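Local coordinates for protein endoglucanase, family GH5 (Zobellia galactanivorans, PDB 6GL2) that hydrolyses hemicelluloses such as mixed-linked glucan, acting as a family 5 glycoside hydrolase classed among the endoglucanases, at residues Asp182-Thr187 and Arg194-Ser199; Gly274-Thr279 and Glu292-Ala297; Phe316-Phe319 and Glu325-Tyr328. All blocks are in the same frame, centred on the assembly; numbering follows the deposited sequence. Where two conformers were deposited one is given.

Overall arrangement
From the N terminus, interaction 1 comes first: helix 167-186 turns back through a short loop and enters barrel strand 196-199, so the contact closes a small alpha-to-beta connection. Interaction 2 follows on the other side of the chain's centre, where strand 271-276 passes through a loop into helix 284-301. Interaction 3 closes a short loop within the connection between strand 304-307 and helix 329-336. The three lie in series, with none nested or crossed. Interactions 1 and 2 both reach the same eight-stranded barrel, their centres 27 Å apart. Interactions 2 and 3 touch directly, as F316 packs against the backbone of G277, S278 and T279.

Interaction 1. Residues Asp182-Thr187 and Arg194-Ser199; sequences DAIRAT and RKIMVS
R185 and R194 meet through two hydrogen bonds that run from the side chain of the first to the carbonyl oxygen of the second. R185 NH1 lies 2.8 Å from R194 O, on a lone pair in the carbonyl plane, while R185 NH2 reaches the same R194 O at 3.0 Å, almost in line with the carbonyl bond. Both bonds are moderately bent, at 154° and 140°, as expected when two nitrogens converge end-on upon one atom. R194 O lies in the guanidinium plane, so the pair of bonds fixes the rotation of that flat group. Two partners outside the segments hold it as well: NE forms a salt bridge with D219, and NH1 also bonds to N191 O. The side chain gets there by bending at chi2 (-66°).

The apolar part is built round the end of I196. Its CD1 sits over the centre of one face of the R185 guanidinium, 3.5 Å from R185 CZ, and also meets I184 CG2 tip to tip at 3.8 Å. One methyl group therefore fills the space between a charged plane and a branched aliphatic side chain. Were R185 replaced, an alanine here would probably leave R194 O and D219 without these partners, and the I196 methyl without the flat group it packs against.

R194's own guanidinium turns off from the helix and bonds to Y141 O, G142 O and N191. The contact thus packs the C-terminal turn of helix 167-186 against the start of strand 196-199, where the outer helical layer of the TIM barrel meets its wall. Helix 117-137 covers A183, I184 and T187 from the neighbouring helix position, and strands 145-148 and 222-227 flank strand 196-199 in the parallel sheet.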
loop_
_atom_site.group_PDB
_atom_site.type_symbol
_atom_site.label_atom_id
_atom_site.label_comp_id
_atom_site.label_asym_id
_atom_site.label_seq_id
_atom_site.Cartn_x
_atom_site.Cartn_y
_atom_site.Cartn_z
ATOM N N ASP A 182 0.416 -18.181 1.490
ATOM C CA ASP A 182 0.095 -19.560 1.213
ATOM C C ASP A 182 -1.293 -19.669 0.583
ATOM O O ASP A 182 -1.505 -20.458 -0.366
ATOM C CB ASP A 182 0.212 -20.397 2.491
ATOM C CG ASP A 182 1.612 -20.642 2.951
ATOM O OD1 ASP A 182 2.577 -20.474 2.241
ATOM O OD2 ASP A 182 1.710 -21.170 4.115
ATOM N N ALA A 183 -2.273 -18.958 1.110
ATOM C CA ALA A 183 -3.596 -19.034 0.561
ATOM C C ALA A 183 -3.612 -18.585 -0.913
ATOM O O ALA A 183 -4.271 -19.176 -1.777
ATOM C CB ALA A 183 -4.595 -18.157 1.370
ATOM N N ILE A 184 -2.977 -17.468 -1.211
ATOM C CA ILE A 184 -2.913 -16.970 -2.548
ATOM C C ILE A 184 -2.284 -18.025 -3.470
ATOM O O ILE A 184 -2.809 -18.347 -4.530
ATOM C CB ILE A 184 -2.122 -15.652 -2.654
ATOM C CG1 ILE A 184 -2.927 -14.538 -1.908
ATOM C CG2 ILE A 184 -1.819 -15.324 -4.119
ATOM C CD1 ILE A 184 -2.082 -13.301 -1.582
ATOM N N ARG A 185 -1.097 -18.537 -3.081
ATOM C CA ARG A 185 -0.419 -19.434 -3.973
ATOM C C ARG A 185 -1.194 -20.757 -4.169
ATOM O O ARG A 185 -1.122 -21.335 -5.266
ATOM C CB ARG A 185 0.981 -19.765 -3.409
ATOM C CG ARG A 185 1.904 -18.549 -3.286
ATOM C CD ARG A 185 2.234 -18.020 -4.663
ATOM N NE ARG A 185 3.251 -16.910 -4.583
ATOM C CZ ARG A 185 3.196 -15.800 -5.291
ATOM N NH1 ARG A 185 2.210 -15.536 -6.099
ATOM N NH2 ARG A 185 4.137 -14.900 -5.119
ATOM N N ALA A 186 -1.912 -21.187 -3.147
ATOM C CA ALA A 186 -2.608 -22.484 -3.238
ATOM C C ALA A 186 -3.711 -22.398 -4.243
ATOM O O ALA A 186 -4.134 -23.431 -4.756
ATOM C CB ALA A 186 -3.201 -22.853 -1.884
ATOM N N THR A 187 -4.224 -21.230 -4.596
ATOM C CA THR A 187 -5.285 -21.166 -5.612
ATOM C C THR A 187 -4.773 -21.447 -6.994
ATOM O O THR A 187 -5.602 -21.751 -7.852
ATOM C CB THR A 187 -5.971 -19.778 -5.586
ATOM O OG1 THR A 187 -5.116 -18.683 -5.998
ATOM C CG2 THR A 187 -6.608 -19.515 -4.208
ATOM N N ARG A 194 1.961 -14.526 -9.336
ATOM C CA ARG A 194 1.632 -13.112 -9.215
ATOM C C ARG A 194 2.584 -12.437 -8.179
ATOM O O ARG A 194 2.906 -13.061 -7.143
ATOM C CB ARG A 194 0.146 -13.001 -8.688
ATOM C CG ARG A 194 -0.350 -11.567 -8.741
ATOM C CD ARG A 194 -1.811 -11.457 -8.342
ATOM N NE ARG A 194 -2.663 -12.359 -9.123
ATOM C CZ ARG A 194 -2.902 -12.228 -10.403
ATOM N NH1 ARG A 194 -3.601 -13.202 -11.015
ATOM N NH2 ARG A 194 -2.496 -11.182 -11.082
ATOM N N LYS A 195 2.915 -11.205 -8.397
ATOM C CA LYS A 195 3.682 -10.422 -7.388
ATOM C C LYS A 195 2.809 -10.128 -6.178
ATOM O O LYS A 195 1.615 -9.815 -6.313
ATOM C CB LYS A 195 4.198 -9.131 -7.984
ATOM C CG LYS A 195 5.256 -9.358 -9.082
ATOM C CD LYS A 195 6.543 -10.075 -8.686
ATOM C CE LYS A 195 7.418 -10.175 -9.967
ATOM N NZ LYS A 195 7.222 -11.416 -10.714
ATOM N N ILE A 196 3.363 -10.367 -4.977
ATOM C CA ILE A 196 2.693 -10.132 -3.694
ATOM C C ILE A 196 3.525 -9.176 -2.883
ATOM O O ILE A 196 4.734 -9.424 -2.690
ATOM C CB ILE A 196 2.441 -11.441 -2.940
ATOM C CG1 ILE A 196 1.626 -12.423 -3.714
ATOM C CG2 ILE A 196 1.754 -11.069 -1.622
ATOM C CD1 ILE A 196 1.517 -13.755 -3.050
ATOM N N MET A 197 3.003 -8.070 -2.408
ATOM C CA MET A 197 3.613 -7.157 -1.520
ATOM C C MET A 197 3.340 -7.518 -0.087
ATOM O O MET A 197 2.160 -7.616 0.345
ATOM C CB MET A 197 3.090 -5.728 -1.843
ATOM C CG MET A 197 3.704 -5.101 -3.074
ATOM S SD MET A 197 2.784 -3.607 -3.617
ATOM C CE MET A 197 2.814 -2.670 -2.102
ATOM N N VAL A 198 4.402 -7.738 0.653
ATOM C CA VAL A 198 4.372 -8.167 2.036
ATOM C C VAL A 198 5.003 -7.127 2.914
ATOM O O VAL A 198 6.194 -6.859 2.778
ATOM C CB VAL A 198 5.022 -9.566 2.195
ATOM C CG1 VAL A 198 5.207 -10.023 3.632
ATOM C CG2 VAL A 198 4.302 -10.647 1.381
ATOM N N SER A 199 4.251 -6.603 3.848
ATOM C CA SER A 199 4.685 -5.525 4.725
ATOM C C SER A 199 5.437 -6.007 5.961
ATOM O O SER A 199 5.280 -7.098 6.451
ATOM C CB SER A 199 3.487 -4.726 5.244
ATOM O OG SER A 199 2.693 -5.558 6.069
#

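Interaction 2. Residues Gly274-Thr279 and Glu292-Ala297; sequences GEWGST and EFYARA
W276, in the weakly bonded last part of strand 271-276, faces Y294 and A295 on helix 284-301. The two segments belong to the beta-alpha-beta unit formed by that strand, this helix and strand 304-307 of the TIM barrel. At W276 the chain is almost fully extended. It then passes through G277 at a phi of 138°, where a CB would be pressed against the carbonyl oxygen of W276. The helix opposite is regular, and the extended strand end offers the tryptophan side chain to it.

The indole and the phenol form an offset stack. The six-membered ring of W276 and the Y294 ring have centroids 4.1 Å apart, and their planes differ by only 4°. W276 CE3 and Y294 CD1 are 3.4 Å apart, each resting over the rim of the other's face, and the two side chains run antiparallel alongside each other. W276 CG sits between the backbone N and the carbonyl carbon (chi1 67°), which turns the indole face to the helix. Y294 instead swings CG anti to its backbone N, and this lays the phenol along the indole. A295 adds a lighter touch, its CB 4.4 Å from W276 CH2.

Other parts of the barrel complete the packing. W307, on the neighbouring strand 304-307, meets W276 edge-to-face. I335 of the last helix touches the indole and L252 of helix 246-266 packs on Y294; through these two residues the outer helices add hydrophobic contacts to the stack. The phenol's polar end is satisfied by S228 O, and Y294 OH lies 3.3 Å from W276 CB.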
loop_
_atom_site.group_PDB
_atom_site.type_symbol
_atom_site.label_atom_id
_atom_site.label_comp_id
_atom_site.label_asym_id
_atom_site.label_seq_id
_atom_site.Cartn_x
_atom_site.Cartn_y
_atom_site.Cartn_z
ATOM N N GLY A 274 4.531 2.065 -0.441
ATOM C CA GLY A 274 3.117 2.004 -0.859
ATOM C C GLY A 274 2.306 3.155 -0.293
ATOM O O GLY A 274 1.218 3.448 -0.851
ATOM N N GLU A 275 2.834 3.896 0.672
ATOM C CA GLU A 275 2.318 5.166 1.075
ATOM C C GLU A 275 3.443 6.061 1.526
ATOM O O GLU A 275 4.393 5.615 2.203
ATOM C CB GLU A 275 1.348 5.105 2.293
ATOM C CG GLU A 275 0.141 4.222 2.033
ATOM C CD GLU A 275 -0.763 4.101 3.248
ATOM O OE1 GLU A 275 -0.647 4.857 4.223
ATOM O OE2 GLU A 275 -1.679 3.198 3.195
ATOM N N TRP A 276 3.288 7.347 1.222
ATOM C CA TRP A 276 4.084 8.471 1.730
ATOM C C TRP A 276 3.356 9.718 1.307
ATOM O O TRP A 276 2.336 9.642 0.593
ATOM C CB TRP A 276 5.516 8.458 1.149
ATOM C CG TRP A 276 5.534 8.721 -0.296
ATOM C CD1 TRP A 276 5.204 7.841 -1.323
ATOM C CD2 TRP A 276 5.812 9.963 -0.943
ATOM N NE1 TRP A 276 5.280 8.471 -2.529
ATOM C CE2 TRP A 276 5.664 9.757 -2.360
ATOM C CE3 TRP A 276 6.298 11.169 -0.507
ATOM C CZ2 TRP A 276 5.948 10.772 -3.295
ATOM C CZ3 TRP A 276 6.543 12.210 -1.420
ATOM C CH2 TRP A 276 6.421 11.987 -2.806
ATOM N N GLY A 277 3.843 10.884 1.739
ATOM C CA GLY A 277 3.344 12.167 1.355
ATOM C C GLY A 277 3.258 13.107 2.511
ATOM O O GLY A 277 3.798 12.787 3.582
ATOM N N SER A 278 2.720 14.294 2.258
ATOM C CA SER A 278 2.615 15.290 3.335
ATOM C C SER A 278 1.248 15.850 3.384
ATOM O O SER A 278 0.635 16.065 2.350
ATOM C CB SER A 278 3.677 16.422 3.140
ATOM O OG SER A 278 3.479 17.041 1.891
ATOM N N THR A 279 0.767 16.158 4.551
ATOM C CA THR A 279 -0.512 16.816 4.747
ATOM C C THR A 279 -0.328 18.325 4.441
ATOM O O THR A 279 0.784 18.854 4.516
ATOM C CB THR A 279 -1.004 16.563 6.175
ATOM O OG1 THR A 279 -2.434 16.769 6.204
ATOM C CG2 THR A 279 -0.257 17.372 7.273
ATOM N N GLU A 292 9.171 16.526 -4.610
ATOM C CA GLU A 292 10.187 16.402 -5.666
ATOM C C GLU A 292 11.392 15.562 -5.197
ATOM O O GLU A 292 11.873 14.682 -5.880
ATOM C CB GLU A 292 10.690 17.842 -6.028
ATOM C CG GLU A 292 9.793 18.695 -6.949
ATOM C CD GLU A 292 10.185 20.143 -7.083
ATOM O OE1 GLU A 292 11.049 20.601 -6.285
ATOM O OE2 GLU A 292 9.582 20.853 -7.959
ATOM N N PHE A 293 11.866 15.912 -3.995
ATOM C CA PHE A 293 13.107 15.304 -3.451
ATOM C C PHE A 293 12.901 13.822 -3.063
ATOM O O PHE A 293 13.640 12.934 -3.366
ATOM C CB PHE A 293 13.579 16.065 -2.235
ATOM C CG PHE A 293 14.954 15.642 -1.760
ATOM C CD1 PHE A 293 16.154 16.205 -2.277
ATOM C CD2 PHE A 293 15.090 14.606 -0.851
ATOM C CE1 PHE A 293 17.391 15.788 -1.814
ATOM C CE2 PHE A 293 16.375 14.174 -0.398
ATOM C CZ PHE A 293 17.511 14.763 -0.895
ATOM N N TYR A 294 11.742 13.621 -2.416
ATOM C CA TYR A 294 11.405 12.248 -1.964
ATOM C C TYR A 294 11.315 11.301 -3.158
ATOM O O TYR A 294 11.809 10.200 -3.182
ATOM C CB TYR A 294 10.126 12.370 -1.069
ATOM C CG TYR A 294 9.766 11.098 -0.280
ATOM C CD1 TYR A 294 9.401 9.947 -0.951
ATOM C CD2 TYR A 294 9.727 11.085 1.094
ATOM C CE1 TYR A 294 9.068 8.792 -0.285
ATOM C CE2 TYR A 294 9.403 9.925 1.780
ATOM C CZ TYR A 294 9.004 8.759 1.077
ATOM O OH TYR A 294 8.690 7.603 1.750
ATOM N N ALA A 295 10.473 11.738 -4.144
ATOM C CA ALA A 295 10.186 10.896 -5.280
ATOM C C ALA A 295 11.513 10.600 -6.064
ATOM O O ALA A 295 11.771 9.464 -6.474
ATOM C CB ALA A 295 9.129 11.513 -6.196
ATOM N N ARG A 296 12.336 11.625 -6.255
ATOM C CA ARG A 296 13.643 11.493 -6.946
ATOM C C ARG A 296 14.500 10.480 -6.158
ATOM O O ARG A 296 15.110 9.620 -6.735
ATOM C CB ARG A 296 14.329 12.856 -7.093
ATOM C CG ARG A 296 15.826 12.850 -7.467
ATOM C CD ARG A 296 16.449 14.272 -7.479
ATOM N NE ARG A 296 17.792 14.231 -8.078
ATOM C CZ ARG A 296 18.071 14.514 -9.356
ATOM N NH1 ARG A 296 17.168 15.042 -10.147
ATOM N NH2 ARG A 296 19.315 14.370 -9.793
ATOM N N ALA A 297 14.513 10.601 -4.828
ATOM C CA ALA A 297 15.354 9.753 -3.979
ATOM C C ALA A 297 14.932 8.281 -4.084
ATOM O O ALA A 297 15.699 7.350 -4.166
ATOM C CB ALA A 297 15.393 10.227 -2.571
#

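Interaction 3. Residues Phe316-Phe319 and Glu325-Tyr328; sequences FGIF and EWNY
F319 and W326 make an aromatic and backbone contact that closes a short loop within the connection from the last barrel strand, 304-307, to the C-terminal helix, 329-336. The two segments run back past each other in opposite directions, joined by a single beta bridge between these two residues, with CA-CA at 4.3 Å.

F319 CB lies over the indole, 4.0 Å from the centroid of the W326 six-membered ring, a CH-pi contact. The phenyl ring follows, with its edge toward the W326 face and the planes at 53°. F319 has CG anti to the backbone N (chi1 178°), which carries CD1 across the middle of the indole. I318 crosses the indole at a slant, its CG1 4.0 Å from W326 CZ3. Helix 48-57 and W25 of the first barrel strand pack on this cluster.

The backbone closes the rest. Y328 N reaches I318 O at 3.1 Å on a lone pair, and the bond is nearly straight at 173°; N327 N, though 2.8 Å from I318 O, makes only a weak, bent bond. Y328 is the N-cap of helix 329-336, so its bond ties the helix start to the loop. I318 O thus takes two backbone N-H groups, one of them weakly, and a water links F319 O to the N327 amide, weakly at the amide, while the aromatic side chains join the loop to the barrel's exterior.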
loop_
_atom_site.group_PDB
_atom_site.type_symbol
_atom_site.label_atom_id
_atom_site.label_comp_id
_atom_site.label_asym_id
_atom_site.label_seq_id
_atom_site.Cartn_x
_atom_site.Cartn_y
_atom_site.Cartn_z
ATOM N N PHE A 316 -4.395 15.215 2.305
ATOM C CA PHE A 316 -3.513 14.600 1.366
ATOM C C PHE A 316 -3.983 14.620 -0.085
ATOM O O PHE A 316 -3.304 14.110 -0.995
ATOM C CB PHE A 316 -3.282 13.125 1.797
ATOM C CG PHE A 316 -2.407 12.973 3.027
ATOM C CD1 PHE A 316 -1.081 12.933 2.894
ATOM C CD2 PHE A 316 -2.971 12.939 4.276
ATOM C CE1 PHE A 316 -0.242 12.772 4.019
ATOM C CE2 PHE A 316 -2.149 12.851 5.392
ATOM C CZ PHE A 316 -0.792 12.780 5.229
ATOM N N GLY A 317 -5.168 15.188 -0.307
ATOM C CA GLY A 317 -5.749 15.154 -1.620
ATOM C C GLY A 317 -5.060 16.142 -2.578
ATOM O O GLY A 317 -5.003 17.380 -2.312
ATOM N N ILE A 318 -4.501 15.623 -3.631
ATOM C CA ILE A 318 -3.920 16.409 -4.708
ATOM C C ILE A 318 -4.720 16.388 -6.003
ATOM O O ILE A 318 -4.603 17.313 -6.821
ATOM C CB ILE A 318 -2.428 16.080 -4.968
ATOM C CG1 ILE A 318 -2.249 14.647 -5.435
ATOM C CG2 ILE A 318 -1.640 16.263 -3.663
ATOM C CD1 ILE A 318 -0.825 14.352 -5.865
ATOM N N PHE A 319 -5.648 15.429 -6.105
ATOM C CA PHE A 319 -6.616 15.326 -7.232
ATOM C C PHE A 319 -8.011 15.613 -6.704
ATOM O O PHE A 319 -8.369 15.124 -5.646
ATOM C CB PHE A 319 -6.551 13.930 -7.792
ATOM C CG PHE A 319 -7.525 13.662 -8.928
ATOM C CD1 PHE A 319 -7.478 14.412 -10.108
ATOM C CD2 PHE A 319 -8.523 12.754 -8.812
ATOM C CE1 PHE A 319 -8.373 14.163 -11.128
ATOM C CE2 PHE A 319 -9.424 12.530 -9.861
ATOM C CZ PHE A 319 -9.369 13.233 -11.017
ATOM N N GLU A 325 -10.266 17.912 -11.876
ATOM C CA GLU A 325 -9.090 18.742 -11.933
ATOM C C GLU A 325 -8.116 18.359 -10.848
ATOM O O GLU A 325 -8.469 17.744 -9.828
ATOM C CB GLU A 325 -9.500 20.213 -11.768
ATOM C CG GLU A 325 -10.532 20.722 -12.770
ATOM C CD GLU A 325 -10.010 20.883 -14.132
ATOM O OE1 GLU A 325 -8.839 20.704 -14.420
ATOM O OE2 GLU A 325 -10.794 21.322 -15.067
ATOM N N TRP A 326 -6.858 18.744 -10.975
ATOM C CA TRP A 326 -5.867 18.627 -9.925
ATOM C C TRP A 326 -5.898 19.811 -9.054
ATOM O O TRP A 326 -5.845 20.976 -9.486
ATOM C CB TRP A 326 -4.471 18.441 -10.512
ATOM C CG TRP A 326 -4.390 17.131 -11.243
ATOM C CD1 TRP A 326 -4.733 16.859 -12.568
ATOM C CD2 TRP A 326 -3.988 15.855 -10.718
ATOM N NE1 TRP A 326 -4.647 15.544 -12.843
ATOM C CE2 TRP A 326 -4.142 14.891 -11.761
ATOM C CE3 TRP A 326 -3.446 15.405 -9.481
ATOM C CZ2 TRP A 326 -3.895 13.568 -11.583
ATOM C CZ3 TRP A 326 -3.236 14.096 -9.298
ATOM C CH2 TRP A 326 -3.428 13.151 -10.353
ATOM N N ASN A 327 -5.970 19.613 -7.740
ATOM C CA ASN A 327 -5.804 20.677 -6.772
ATOM C C ASN A 327 -4.349 21.146 -6.771
ATOM O O ASN A 327 -4.065 22.334 -6.718
ATOM C CB ASN A 327 -6.291 20.195 -5.375
ATOM C CG ASN A 327 -7.834 19.868 -5.351
ATOM O OD1 ASN A 327 -8.587 20.496 -6.011
ATOM N ND2 ASN A 327 -8.194 18.764 -4.742
ATOM N N TYR A 328 -3.414 20.198 -6.781
ATOM C CA TYR A 328 -2.004 20.420 -6.724
ATOM C C TYR A 328 -1.218 19.718 -7.803
ATOM O O TYR A 328 -0.516 18.729 -7.566
ATOM C CB TYR A 328 -1.414 20.141 -5.332
ATOM C CG TYR A 328 -2.017 21.024 -4.254
ATOM C CD1 TYR A 328 -1.744 22.392 -4.278
ATOM C CD2 TYR A 328 -2.828 20.567 -3.222
ATOM C CE1 TYR A 328 -2.256 23.227 -3.339
ATOM C CE2 TYR A 328 -3.394 21.403 -2.262
ATOM C CZ TYR A 328 -3.122 22.776 -2.342
ATOM O OH TYR A 328 -3.667 23.568 -1.342
HETATM O O HOH W 1 -8.295 16.418 -3.240
#